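Local coordinates for agmatine ureohydrolase (Thermoplasma volcanium GSS1, PDB 3PZL), which probably hydrolyses agmatine to putrescine and urea, as an arginase-family ureohydrolase that binds two manganese ions per subunit, at residues B[45-50]-B[158-163]; B[148-153]-B[183-188]; B[175-180]-B[196-201]. One frame throughout, in Å; residues are numbered along the deposited sequence.

Contact 1: residues B[45-50]-B[158-163]; sequences DNTSSY and YNHACV
Thr47 and His160 meet side chain to side chain where two loops of the arginase fold come together, both following the C-terminal ends of sheet strands (37-42 and 138-143), the rim on which this family builds its manganese site. The methyl CG2 of Thr47 packs against the root of the His160 side chain, 3.3 Å from CB and 3.4 Å from CG, the two side chains sliding past each other in opposite directions. The hydroxyl branch of Thr47 goes to the neighbouring residue, OG1 standing 3.5 Å from Asn159 CA and 3.9 Å from Asn159 CB. Ser48 comes from another direction: its OG sits about 3.7 Å above one face of the His160 ring, displaced toward the rim, while its hydrogen bond goes to Glu123 OE2. With CG set between the backbone N and the carbonyl carbon (chi1 81°), the imidazole is placed against Thr47 and Ser48 and lies about 5 Å, between nearest atoms, from both a manganese ion and the side chain of the metal ligand His124. Were the imidazole of His160 cut back to an alanine, the Thr47 methyl and the Ser48 hydroxyl would probably lose the ring they pack on, opening a gap beside the metal site. Further out, Arg52 NE binds Ser48 O, and Glu92 of a second subunit packs on Ser49. Asp45 O accepts Ser48 N at 3.0 Å, folding the first loop back on itself. On the other side a type I turn presents His160, closed by Cys162 N giving its hydrogen to Asn159 O at 2.8 Å.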
ATOM      1  N   ASP B  45     -16.599 -16.563   1.767  1.00 57.71           N
ATOM      2  CA  ASP B  45     -15.219 -16.429   2.188  1.00 58.57           C
ATOM      3  C   ASP B  45     -14.955 -17.150   3.484  1.00 58.78           C
ATOM      4  O   ASP B  45     -13.798 -17.300   3.881  1.00 58.64           O
ATOM      5  CB  ASP B  45     -14.982 -14.944   2.458  1.00 58.58           C
ATOM      6  CG  ASP B  45     -13.607 -14.551   2.183  1.00 61.90           C
ATOM      7  OD1 ASP B  45     -12.787 -15.504   2.051  1.00 66.18           O
ATOM      8  OD2 ASP B  45     -13.336 -13.315   2.103  1.00 63.64           O
ATOM      9  N   ASN B  46     -16.033 -17.549   4.153  1.00 59.29           N
ATOM     10  CA  ASN B  46     -15.988 -17.856   5.567  1.00 59.86           C
ATOM     11  C   ASN B  46     -15.461 -19.251   5.866  1.00 60.17           C
ATOM     12  O   ASN B  46     -15.980 -19.976   6.727  1.00 61.37           O
ATOM     13  CB  ASN B  46     -17.364 -17.629   6.210  1.00 60.89           C
ATOM     14  CG  ASN B  46     -17.255 -17.209   7.644  1.00 60.10           C
ATOM     15  OD1 ASN B  46     -16.398 -16.385   7.989  1.00 59.99           O
ATOM     16  ND2 ASN B  46     -18.096 -17.788   8.495  1.00 59.81           N
ATOM     17  N   THR B  47     -14.419 -19.625   5.152  1.00 59.27           N
ATOM     18  CA  THR B  47     -13.701 -20.840   5.476  1.00 59.47           C
ATOM     19  C   THR B  47     -12.202 -20.612   5.206  1.00 58.65           C
ATOM     20  O   THR B  47     -11.377 -21.504   5.449  1.00 58.76           O
ATOM     21  CB  THR B  47     -14.298 -22.076   4.697  1.00 60.13           C
ATOM     22  OG1 THR B  47     -14.492 -23.177   5.585  1.00 60.08           O
ATOM     23  CG2 THR B  47     -13.430 -22.518   3.567  1.00 58.97           C
ATOM     24  N   SER B  48     -11.873 -19.412   4.720  1.00 57.12           N
ATOM     25  CA  SER B  48     -10.528 -19.102   4.235  1.00 57.18           C
ATOM     26  C   SER B  48      -9.639 -18.612   5.356  1.00 56.71           C
ATOM     27  O   SER B  48      -9.969 -17.657   6.043  1.00 56.55           O
ATOM     28  CB  SER B  48     -10.572 -18.035   3.126  1.00 56.86           C
ATOM     29  OG  SER B  48     -11.108 -18.558   1.923  1.00 57.09           O
ATOM     30  N   SER B  49      -8.496 -19.250   5.524  1.00 56.37           N
ATOM     31  CA  SER B  49      -7.701 -18.966   6.700  1.00 56.14           C
ATOM     32  C   SER B  49      -6.615 -17.934   6.482  1.00 55.10           C
ATOM     33  O   SER B  49      -6.529 -16.959   7.240  1.00 54.84           O
ATOM     34  CB  SER B  49      -7.066 -20.229   7.247  1.00 56.59           C
ATOM     35  OG  SER B  49      -6.243 -19.852   8.336  1.00 60.08           O
ATOM     36  N   TYR B  50      -5.775 -18.163   5.464  1.00 53.53           N
ATOM     37  CA  TYR B  50      -4.570 -17.375   5.313  1.00 51.75           C
ATOM     38  C   TYR B  50      -4.812 -15.896   4.891  1.00 51.54           C
ATOM     39  O   TYR B  50      -4.687 -14.990   5.708  1.00 52.50           O
ATOM     40  CB  TYR B  50      -3.557 -18.085   4.431  1.00 50.57           C
ATOM     41  CG  TYR B  50      -2.240 -17.354   4.446  1.00 49.58           C
ATOM     42  CD1 TYR B  50      -1.558 -17.186   5.628  1.00 48.90           C
ATOM     43  CD2 TYR B  50      -1.687 -16.817   3.287  1.00 46.80           C
ATOM     44  CE1 TYR B  50      -0.375 -16.514   5.679  1.00 48.05           C
ATOM     45  CE2 TYR B  50      -0.492 -16.163   3.327  1.00 46.52           C
ATOM     46  CZ  TYR B  50       0.150 -15.994   4.551  1.00 48.96           C
ATOM     47  OH  TYR B  50       1.362 -15.338   4.669  1.00 54.02           O
ATOM     48  N   TYR B 158     -17.216 -29.257   4.192  1.00 73.30           N
ATOM     49  CA  TYR B 158     -17.294 -28.316   3.094  1.00 71.98           C
ATOM     50  C   TYR B 158     -16.297 -27.142   3.205  1.00 70.13           C
ATOM     51  O   TYR B 158     -16.404 -26.176   2.464  1.00 69.31           O
ATOM     52  CB  TYR B 158     -18.733 -27.830   2.903  1.00 72.29           C
ATOM     53  CG  TYR B 158     -19.715 -28.954   2.668  1.00 74.29           C
ATOM     54  CD1 TYR B 158     -19.609 -29.783   1.545  1.00 75.09           C
ATOM     55  CD2 TYR B 158     -20.759 -29.197   3.573  1.00 75.61           C
ATOM     56  CE1 TYR B 158     -20.517 -30.828   1.338  1.00 75.58           C
ATOM     57  CE2 TYR B 158     -21.667 -30.241   3.374  1.00 75.81           C
ATOM     58  CZ  TYR B 158     -21.538 -31.050   2.254  1.00 76.29           C
ATOM     59  OH  TYR B 158     -22.435 -32.074   2.044  1.00 76.35           O
ATOM     60  N   ASN B 159     -15.324 -27.254   4.110  1.00 69.11           N
ATOM     61  CA  ASN B 159     -14.153 -26.373   4.111  1.00 67.71           C
ATOM     62  C   ASN B 159     -13.428 -26.373   2.763  1.00 66.89           C
ATOM     63  O   ASN B 159     -13.266 -27.440   2.162  1.00 67.08           O
ATOM     64  CB  ASN B 159     -13.173 -26.807   5.196  1.00 67.69           C
ATOM     65  CG  ASN B 159     -11.914 -25.971   5.213  1.00 66.61           C
ATOM     66  OD1 ASN B 159     -11.792 -25.053   6.027  1.00 68.32           O
ATOM     67  ND2 ASN B 159     -10.972 -26.277   4.321  1.00 64.76           N
ATOM     68  N   HIS B 160     -12.957 -25.192   2.329  1.00 65.64           N
ATOM     69  CA  HIS B 160     -12.400 -24.994   0.973  1.00 65.02           C
ATOM     70  C   HIS B 160     -11.093 -25.749   0.667  1.00 64.78           C
ATOM     71  O   HIS B 160     -10.536 -25.635  -0.433  1.00 64.94           O
ATOM     72  CB  HIS B 160     -12.263 -23.497   0.642  1.00 64.31           C
ATOM     73  CG  HIS B 160     -11.029 -22.854   1.212  1.00 64.58           C
ATOM     74  ND1 HIS B 160     -10.640 -23.007   2.532  1.00 66.22           N
ATOM     75  CD2 HIS B 160     -10.107 -22.042   0.644  1.00 62.89           C
ATOM     76  CE1 HIS B 160      -9.528 -22.326   2.745  1.00 63.76           C
ATOM     77  NE2 HIS B 160      -9.186 -21.730   1.616  1.00 61.12           N
ATOM     78  N   ALA B 161     -10.612 -26.514   1.640  1.00 64.97           N
ATOM     79  CA  ALA B 161      -9.469 -27.383   1.439  1.00 64.97           C
ATOM     80  C   ALA B 161      -9.908 -28.844   1.239  1.00 65.72           C
ATOM     81  O   ALA B 161      -9.080 -29.762   1.263  1.00 66.39           O
ATOM     82  CB  ALA B 161      -8.535 -27.263   2.628  1.00 64.89           C
ATOM     83  N   CYS B 162     -11.208 -29.051   1.042  1.00 65.88           N
ATOM     84  CA  CYS B 162     -11.783 -30.381   0.917  1.00 66.47           C
ATOM     85  C   CYS B 162     -12.593 -30.496  -0.361  1.00 66.60           C
ATOM     86  O   CYS B 162     -13.214 -31.545  -0.608  1.00 67.51           O
ATOM     87  CB  CYS B 162     -12.711 -30.663   2.089  1.00 67.17           C
ATOM     88  SG  CYS B 162     -11.993 -30.485   3.704  1.00 67.79           S
ATOM     89  N   VAL B 163     -12.592 -29.430  -1.169  1.00 65.56           N
ATOM     90  CA  VAL B 163     -13.410 -29.398  -2.382  1.00 65.57           C
ATOM     91  C   VAL B 163     -13.221 -30.651  -3.267  1.00 66.33           C
ATOM     92  O   VAL B 163     -14.203 -31.259  -3.695  1.00 67.59           O
ATOM     93  CB  VAL B 163     -13.294 -28.053  -3.165  1.00 64.01           C
ATOM     94  CG1 VAL B 163     -11.910 -27.705  -3.378  1.00 64.29           C
ATOM     95  CG2 VAL B 163     -13.992 -28.124  -4.514  1.00 64.00           C
TER

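Contact 2: residues B[148-153]-B[183-188]; sequences DFRSSY and SVSREE. With MN (manganese (II) ion), chain F.
Glu188 reaches from the first turn of helix 186-189 to the metal-site loop, and its CB starts the contact at the edge of the Phe149 ring, 3.8 Å from CD2 and near the ring plane. With CG anti to the carbonyl carbon (chi1 -37°) and the chain extended beyond it, the side chain runs past that of Phe149 in the opposite direction. At the tip the two oxygens part. OE2 is bound by Ser147 OG. OE1 takes a weak hydrogen bond from Ser185 N, 3.4 Å away; since Ser185 is the N-cap residue, this is the backward-reaching half of a capping box. OE1 also lies 3.4 Å from Arg150 NH1, a salt bridge of charge alone, because the oxygen stands well out of the guanidinium plane and no N-H points at it. Each face of that guanidinium is met near its rim: Tyr153 CE1 lies about 4.0 Å over one, Ser185 OG about 3.5 Å over the opposite one. Its NH1 makes a further salt bridge to Glu69 of a third subunit. Asp148, at the head of the loop, binds manganese through OD2 at 2.2 Å, beside His124, Asp144 and Asp229. One arginine thus lies between acids of two subunits, with Glu187 near as well, and would be expected to offset their negative charge close to the subunit interface.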
ATOM      1  N   ASP B 148      -7.184 -29.924  -3.029  1.00 65.02           N
ATOM      2  CA  ASP B 148      -8.142 -29.618  -1.983  1.00 65.75           C
ATOM      3  C   ASP B 148      -8.888 -30.921  -1.684  1.00 67.30           C
ATOM      4  O   ASP B 148     -10.096 -31.019  -1.857  1.00 67.81           O
ATOM      5  CB  ASP B 148      -9.103 -28.511  -2.420  1.00 64.81           C
ATOM      6  CG  ASP B 148      -8.448 -27.471  -3.302  1.00 65.06           C
ATOM      7  OD1 ASP B 148      -7.318 -27.013  -3.005  1.00 64.13           O
ATOM      8  OD2 ASP B 148      -9.082 -27.082  -4.310  1.00 66.91           O
ATOM      9  N   PHE B 149      -8.133 -31.913  -1.233  1.00 68.61           N
ATOM     10  CA  PHE B 149      -8.589 -33.287  -1.122  1.00 70.75           C
ATOM     11  C   PHE B 149      -8.281 -33.674   0.284  1.00 72.00           C
ATOM     12  O   PHE B 149      -7.218 -34.199   0.550  1.00 73.46           O
ATOM     13  CB  PHE B 149      -7.776 -34.158  -2.085  1.00 70.95           C
ATOM     14  CG  PHE B 149      -8.115 -35.621  -2.059  1.00 71.02           C
ATOM     15  CD1 PHE B 149      -9.173 -36.130  -2.830  1.00 70.71           C
ATOM     16  CD2 PHE B 149      -7.323 -36.504  -1.330  1.00 70.84           C
ATOM     17  CE1 PHE B 149      -9.462 -37.484  -2.825  1.00 70.14           C
ATOM     18  CE2 PHE B 149      -7.606 -37.849  -1.320  1.00 70.74           C
ATOM     19  CZ  PHE B 149      -8.682 -38.340  -2.068  1.00 71.01           C
ATOM     20  N   ARG B 150      -9.204 -33.375   1.192  1.00 72.54           N
ATOM     21  CA  ARG B 150      -8.984 -33.567   2.604  1.00 72.44           C
ATOM     22  C   ARG B 150     -10.330 -33.982   3.129  1.00 73.14           C
ATOM     23  O   ARG B 150     -11.338 -33.407   2.750  1.00 72.72           O
ATOM     24  CB  ARG B 150      -8.549 -32.242   3.235  1.00 71.65           C
ATOM     25  CG  ARG B 150      -7.545 -32.363   4.396  1.00 71.19           C
ATOM     26  CD  ARG B 150      -7.195 -30.987   4.975  1.00 68.36           C
ATOM     27  NE  ARG B 150      -5.924 -30.958   5.708  1.00 67.45           N
ATOM     28  CZ  ARG B 150      -4.819 -30.322   5.302  1.00 67.23           C
ATOM     29  NH1 ARG B 150      -4.784 -29.666   4.153  1.00 68.29           N
ATOM     30  NH2 ARG B 150      -3.724 -30.342   6.035  1.00 65.97           N
ATOM     31  N   SER B 151     -10.365 -34.982   3.993  1.00 74.61           N
ATOM     32  CA  SER B 151     -11.651 -35.461   4.470  1.00 76.11           C
ATOM     33  C   SER B 151     -12.429 -34.361   5.223  1.00 75.72           C
ATOM     34  O   SER B 151     -13.631 -34.196   5.018  1.00 75.65           O
ATOM     35  CB  SER B 151     -11.485 -36.733   5.296  1.00 77.09           C
ATOM     36  OG  SER B 151     -12.561 -37.637   5.014  1.00 79.53           O
ATOM     37  N   SER B 152     -11.730 -33.603   6.072  1.00 75.81           N
ATOM     38  CA  SER B 152     -12.321 -32.440   6.749  1.00 75.98           C
ATOM     39  C   SER B 152     -11.264 -31.439   7.244  1.00 75.76           C
ATOM     40  O   SER B 152     -10.103 -31.799   7.474  1.00 75.85           O
ATOM     41  CB  SER B 152     -13.217 -32.878   7.913  1.00 76.56           C
ATOM     42  OG  SER B 152     -13.932 -31.779   8.431  1.00 75.20           O
ATOM     43  N   TYR B 153     -11.669 -30.181   7.410  1.00 75.64           N
ATOM     44  CA  TYR B 153     -10.766 -29.167   7.950  1.00 75.22           C
ATOM     45  C   TYR B 153     -11.509 -28.196   8.851  1.00 75.93           C
ATOM     46  O   TYR B 153     -12.578 -27.687   8.489  1.00 75.45           O
ATOM     47  CB  TYR B 153     -10.095 -28.439   6.811  1.00 74.05           C
ATOM     48  CG  TYR B 153      -8.818 -27.742   7.154  1.00 72.36           C
ATOM     49  CD1 TYR B 153      -7.807 -28.386   7.879  1.00 71.71           C
ATOM     50  CD2 TYR B 153      -8.587 -26.432   6.698  1.00 70.78           C
ATOM     51  CE1 TYR B 153      -6.602 -27.720   8.176  1.00 70.14           C
ATOM     52  CE2 TYR B 153      -7.399 -25.769   6.973  1.00 69.02           C
ATOM     53  CZ  TYR B 153      -6.419 -26.413   7.708  1.00 69.78           C
ATOM     54  OH  TYR B 153      -5.262 -25.732   7.962  1.00 70.54           O
ATOM     55  N   SER B 183       1.369 -28.643  -3.678  1.00 55.80           N
ATOM     56  CA  SER B 183       1.219 -28.547  -2.222  1.00 57.54           C
ATOM     57  C   SER B 183       0.175 -29.565  -1.751  1.00 59.20           C
ATOM     58  O   SER B 183      -1.028 -29.414  -2.021  1.00 58.93           O
ATOM     59  CB  SER B 183       0.818 -27.103  -1.812  1.00 57.00           C
ATOM     60  OG  SER B 183       0.371 -26.995  -0.463  1.00 56.30           O
ATOM     61  N   VAL B 184       0.642 -30.602  -1.053  1.00 61.57           N
ATOM     62  CA  VAL B 184      -0.218 -31.716  -0.639  1.00 63.47           C
ATOM     63  C   VAL B 184       0.089 -32.111   0.778  1.00 64.55           C
ATOM     64  O   VAL B 184       1.240 -32.218   1.150  1.00 65.06           O
ATOM     65  CB  VAL B 184      -0.025 -32.967  -1.542  1.00 64.46           C
ATOM     66  CG1 VAL B 184      -0.997 -34.121  -1.135  1.00 65.28           C
ATOM     67  CG2 VAL B 184      -0.192 -32.602  -3.022  1.00 63.36           C
ATOM     68  N   SER B 185      -0.954 -32.313   1.569  1.00 66.21           N
ATOM     69  CA  SER B 185      -0.806 -32.804   2.934  1.00 68.14           C
ATOM     70  C   SER B 185      -0.733 -34.336   2.938  1.00 70.51           C
ATOM     71  O   SER B 185      -1.587 -35.021   2.356  1.00 70.96           O
ATOM     72  CB  SER B 185      -1.972 -32.293   3.777  1.00 67.64           C
ATOM     73  OG  SER B 185      -2.609 -33.341   4.507  1.00 69.43           O
ATOM     74  N   ARG B 186       0.288 -34.872   3.602  1.00 72.67           N
ATOM     75  CA  ARG B 186       0.501 -36.338   3.696  1.00 75.21           C
ATOM     76  C   ARG B 186      -0.748 -37.193   3.996  1.00 75.91           C
ATOM     77  O   ARG B 186      -0.885 -38.317   3.495  1.00 76.02           O
ATOM     78  CB  ARG B 186       1.561 -36.629   4.739  1.00 75.59           C
ATOM     79  CG  ARG B 186       1.263 -35.940   6.055  1.00 79.09           C
ATOM     80  CD  ARG B 186       0.933 -36.958   7.145  1.00 83.50           C
ATOM     81  NE  ARG B 186       2.045 -37.897   7.319  1.00 84.98           N
ATOM     82  CZ  ARG B 186       2.048 -38.891   8.196  1.00 87.78           C
ATOM     83  NH1 ARG B 186       3.106 -39.696   8.281  1.00 89.64           N
ATOM     84  NH2 ARG B 186       0.999 -39.082   8.988  1.00 88.86           N
ATOM     85  N   GLU B 187      -1.645 -36.647   4.812  1.00 76.11           N
ATOM     86  CA  GLU B 187      -2.893 -37.300   5.139  1.00 77.45           C
ATOM     87  C   GLU B 187      -3.717 -37.562   3.892  1.00 77.88           C
ATOM     88  O   GLU B 187      -4.437 -38.559   3.807  1.00 79.10           O
ATOM     89  CB  GLU B 187      -3.667 -36.434   6.090  1.00 76.97           C
ATOM     90  CG  GLU B 187      -2.793 -35.962   7.216  1.00 79.14           C
ATOM     91  CD  GLU B 187      -3.488 -34.948   8.079  1.00 81.73           C
ATOM     92  OE1 GLU B 187      -4.355 -34.220   7.529  1.00 82.47           O
ATOM     93  OE2 GLU B 187      -3.173 -34.894   9.299  1.00 81.56           O
ATOM     94  N   GLU B 188      -3.592 -36.672   2.913  1.00 77.38           N
ATOM     95  CA  GLU B 188      -4.234 -36.858   1.612  1.00 76.94           C
ATOM     96  C   GLU B 188      -3.445 -37.858   0.779  1.00 77.65           C
ATOM     97  O   GLU B 188      -4.012 -38.830   0.282  1.00 78.27           O
ATOM     98  CB  GLU B 188      -4.325 -35.534   0.859  1.00 75.54           C
ATOM     99  CG  GLU B 188      -4.618 -34.313   1.737  1.00 74.27           C
ATOM    100  CD  GLU B 188      -4.457 -32.979   0.985  1.00 72.00           C
ATOM    101  OE1 GLU B 188      -4.290 -31.940   1.642  1.00 70.79           O
ATOM    102  OE2 GLU B 188      -4.506 -32.965  -0.255  1.00 70.35           O
TER
HETATM  103 MN    MN F 314      -8.975 -24.973  -3.834  1.00 56.27          MN

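Contact 3: residues B[175-180]-B[196-201]; sequences RITSIG and KVSFIS
Backbone hydrogen bonds carry most of this contact, pairing strands 176-180 and 198-201 in parallel, their axes 4.7 Å apart and only 7° from aligned. The bonds alternate in direction between the two strands. Ser198 N gives to Ile176 O at 3.1 Å and Ile200 N to Ser178 O at 2.9 Å, both donors tilted somewhat from the carbonyl plane. In the other direction Ser178 N meets Ser198 O at 2.8 Å almost head-on, and Gly180 N closes the ladder on Ile200 O. At the backbone angles of Gly180 a CB would press on the carbonyl oxygen of Ile179, which favours glycine at the end of the strand. CA-H groups of Thr177, Phe199 and Ile179 add weaker contacts to the same carbonyls.

Apolar packing divides between the two faces of the sheet. On one, Ile200 CD1 touches Thr177 CG2 at 3.8 Å and Ile179 CG1 at 4.0 Å. The Thr177 rotamer (chi1 -39°) holds OG1 beside the backbone N and sends the methyl to Ile200. Ile179 and Ile200 lie side by side, pointing the same way, with helix 202-220 over them. On the other, Ile176 CG2 meets Val197 CG1 at 3.9 Å against helix 163-171. The same Val197 methyl sits over one face of the Phe199 ring, near its rim, and Phe194 stacks on that ring. Ser178 CB reaches Phe199 CD2 at 3.9 Å; the Ser178 side chain also touches the manganese ligand Asp144.

Polar side chains work at the strand ends: Ser201 OG caps Asp204 N, starting helix 202-220, and Lys196 pairs with Asp193. The two strands and short helix 186-189 make a beta-alpha-beta unit, and strand 198-201 is the outermost, within the chain, of the eight-stranded parallel sheet, ordered 2-1-3-8-7-4-5-6, that defines the arginase fold.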
ATOM      1  N   ARG B 175     -13.400 -39.441 -13.095  1.00 65.99           N
ATOM      2  CA  ARG B 175     -14.196 -38.320 -13.514  1.00 64.56           C
ATOM      3  C   ARG B 175     -13.543 -36.940 -13.298  1.00 62.82           C
ATOM      4  O   ARG B 175     -14.030 -35.941 -13.818  1.00 62.51           O
ATOM      5  CB  ARG B 175     -15.563 -38.427 -12.840  1.00 65.08           C
ATOM      6  CG  ARG B 175     -16.518 -39.350 -13.585  1.00 65.38           C
ATOM      7  CD  ARG B 175     -17.608 -38.551 -14.275  1.00 65.94           C
ATOM      8  NE  ARG B 175     -18.885 -38.724 -13.575  1.00 70.38           N
ATOM      9  CZ  ARG B 175     -19.868 -37.818 -13.480  1.00 72.45           C
ATOM     10  NH1 ARG B 175     -19.757 -36.609 -14.024  1.00 70.99           N
ATOM     11  NH2 ARG B 175     -20.977 -38.118 -12.802  1.00 75.58           N
ATOM     12  N   ILE B 176     -12.427 -36.901 -12.571  1.00 61.61           N
ATOM     13  CA  ILE B 176     -11.836 -35.662 -12.047  1.00 59.68           C
ATOM     14  C   ILE B 176     -10.328 -35.587 -12.310  1.00 58.82           C
ATOM     15  O   ILE B 176      -9.597 -36.531 -12.050  1.00 59.52           O
ATOM     16  CB  ILE B 176     -12.082 -35.538 -10.499  1.00 60.13           C
ATOM     17  CG1 ILE B 176     -13.582 -35.506 -10.163  1.00 60.34           C
ATOM     18  CG2 ILE B 176     -11.381 -34.305  -9.897  1.00 59.43           C
ATOM     19  CD1 ILE B 176     -13.913 -35.835  -8.726  1.00 61.21           C
ATOM     20  N   THR B 177      -9.881 -34.440 -12.802  1.00 57.59           N
ATOM     21  CA  THR B 177      -8.481 -34.126 -13.005  1.00 56.67           C
ATOM     22  C   THR B 177      -8.196 -32.779 -12.361  1.00 56.16           C
ATOM     23  O   THR B 177      -9.018 -31.870 -12.428  1.00 56.36           O
ATOM     24  CB  THR B 177      -8.240 -33.911 -14.480  1.00 56.69           C
ATOM     25  OG1 THR B 177      -9.020 -34.866 -15.214  1.00 58.67           O
ATOM     26  CG2 THR B 177      -6.754 -34.003 -14.832  1.00 54.95           C
ATOM     27  N   SER B 178      -7.019 -32.614 -11.773  1.00 55.91           N
ATOM     28  CA  SER B 178      -6.633 -31.317 -11.204  1.00 55.12           C
ATOM     29  C   SER B 178      -5.185 -30.987 -11.538  1.00 54.61           C
ATOM     30  O   SER B 178      -4.289 -31.750 -11.216  1.00 55.66           O
ATOM     31  CB  SER B 178      -6.841 -31.327  -9.699  1.00 55.31           C
ATOM     32  OG  SER B 178      -6.768 -30.024  -9.173  1.00 55.79           O
ATOM     33  N   ILE B 179      -4.964 -29.862 -12.203  1.00 53.83           N
ATOM     34  CA  ILE B 179      -3.662 -29.535 -12.762  1.00 53.58           C
ATOM     35  C   ILE B 179      -2.953 -28.367 -12.093  1.00 53.44           C
ATOM     36  O   ILE B 179      -3.570 -27.329 -11.775  1.00 52.99           O
ATOM     37  CB  ILE B 179      -3.786 -29.200 -14.253  1.00 53.44           C
ATOM     38  CG1 ILE B 179      -4.384 -30.379 -15.007  1.00 54.41           C
ATOM     39  CG2 ILE B 179      -2.418 -28.853 -14.840  1.00 53.15           C
ATOM     40  CD1 ILE B 179      -4.397 -30.176 -16.504  1.00 57.00           C
ATOM     41  N   GLY B 180      -1.643 -28.522 -11.914  1.00 53.80           N
ATOM     42  CA  GLY B 180      -0.800 -27.453 -11.351  1.00 53.17           C
ATOM     43  C   GLY B 180      -0.363 -27.734  -9.926  1.00 53.53           C
ATOM     44  O   GLY B 180       0.451 -27.011  -9.358  1.00 53.25           O
ATOM     45  N   LYS B 196      -7.483 -42.146  -6.960  1.00 72.38           N
ATOM     46  CA  LYS B 196      -8.740 -42.158  -7.724  1.00 71.74           C
ATOM     47  C   LYS B 196      -9.034 -40.832  -8.432  1.00 69.88           C
ATOM     48  O   LYS B 196     -10.052 -40.679  -9.121  1.00 69.96           O
ATOM     49  CB  LYS B 196      -9.927 -42.589  -6.857  1.00 72.66           C
ATOM     50  CG  LYS B 196      -9.913 -44.074  -6.494  1.00 74.91           C
ATOM     51  CD  LYS B 196     -10.963 -44.380  -5.431  1.00 77.44           C
ATOM     52  CE  LYS B 196     -10.850 -45.831  -4.965  1.00 79.72           C
ATOM     53  NZ  LYS B 196     -11.789 -46.064  -3.805  1.00 81.69           N
ATOM     54  N   VAL B 197      -8.130 -39.879  -8.265  1.00 67.90           N
ATOM     55  CA  VAL B 197      -8.197 -38.610  -8.975  1.00 65.35           C
ATOM     56  C   VAL B 197      -6.894 -38.436  -9.705  1.00 64.29           C
ATOM     57  O   VAL B 197      -5.829 -38.856  -9.226  1.00 63.95           O
ATOM     58  CB  VAL B 197      -8.441 -37.370  -8.026  1.00 64.94           C
ATOM     59  CG1 VAL B 197      -8.108 -36.073  -8.727  1.00 61.75           C
ATOM     60  CG2 VAL B 197      -9.894 -37.339  -7.482  1.00 64.44           C
ATOM     61  N   SER B 198      -6.986 -37.811 -10.869  1.00 62.85           N
ATOM     62  CA  SER B 198      -5.808 -37.479 -11.645  1.00 61.68           C
ATOM     63  C   SER B 198      -5.216 -36.149 -11.165  1.00 60.38           C
ATOM     64  O   SER B 198      -5.857 -35.101 -11.269  1.00 59.57           O
ATOM     65  CB  SER B 198      -6.179 -37.423 -13.128  1.00 61.75           C
ATOM     66  OG  SER B 198      -5.095 -37.827 -13.939  1.00 61.30           O
ATOM     67  N   PHE B 199      -4.008 -36.197 -10.609  1.00 59.42           N
ATOM     68  CA  PHE B 199      -3.351 -34.978 -10.146  1.00 57.86           C
ATOM     69  C   PHE B 199      -2.133 -34.740 -11.010  1.00 57.58           C
ATOM     70  O   PHE B 199      -1.275 -35.606 -11.138  1.00 58.19           O
ATOM     71  CB  PHE B 199      -2.921 -35.080  -8.671  1.00 57.41           C
ATOM     72  CG  PHE B 199      -4.058 -35.015  -7.683  1.00 56.38           C
ATOM     73  CD1 PHE B 199      -4.427 -36.137  -6.944  1.00 54.95           C
ATOM     74  CD2 PHE B 199      -4.749 -33.816  -7.460  1.00 55.09           C
ATOM     75  CE1 PHE B 199      -5.475 -36.065  -6.018  1.00 54.60           C
ATOM     76  CE2 PHE B 199      -5.805 -33.748  -6.537  1.00 52.23           C
ATOM     77  CZ  PHE B 199      -6.160 -34.864  -5.815  1.00 52.42           C
ATOM     78  N   ILE B 200      -2.050 -33.564 -11.605  1.00 56.64           N
ATOM     79  CA  ILE B 200      -0.909 -33.246 -12.418  1.00 56.32           C
ATOM     80  C   ILE B 200      -0.169 -32.070 -11.811  1.00 56.56           C
ATOM     81  O   ILE B 200      -0.723 -30.955 -11.638  1.00 56.08           O
ATOM     82  CB  ILE B 200      -1.334 -33.013 -13.856  1.00 56.27           C
ATOM     83  CG1 ILE B 200      -1.886 -34.315 -14.406  1.00 56.37           C
ATOM     84  CG2 ILE B 200      -0.162 -32.573 -14.721  1.00 56.06           C
ATOM     85  CD1 ILE B 200      -2.975 -34.110 -15.392  1.00 62.19           C
ATOM     86  N   SER B 201       1.088 -32.342 -11.468  1.00 57.12           N
ATOM     87  CA  SER B 201       1.933 -31.379 -10.793  1.00 57.54           C
ATOM     88  C   SER B 201       2.340 -30.240 -11.720  1.00 56.75           C
ATOM     89  O   SER B 201       2.573 -30.470 -12.897  1.00 56.96           O
ATOM     90  CB  SER B 201       3.181 -32.076 -10.229  1.00 58.43           C
ATOM     91  OG  SER B 201       4.131 -32.319 -11.257  1.00 60.43           O
TER

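In the fold
Contact 3 belongs to the sheet itself, whereas contacts 1 and 2 lie beyond the strand ends, contact 1 between two loops and contact 2 between a loop and the start of helix 186-189. Both use the connection between strand 138-143 and helix 163-171, which brings them together: Val163 packs on Asp148, and Asn159 on Tyr153. Contact 2 also shares the beta-alpha-beta unit of contact 3, and Phe149 CB meets Phe199 CZ across the two. The chemistry changes accordingly, from regular backbone bonds and apolar side chains on both faces in contact 3, to charge and metal binding in contact 2, to small side chains against an imidazole in contact 1. All three are largely buried, but other subunits touch contacts 1 and 2 and leave contact 3 alone.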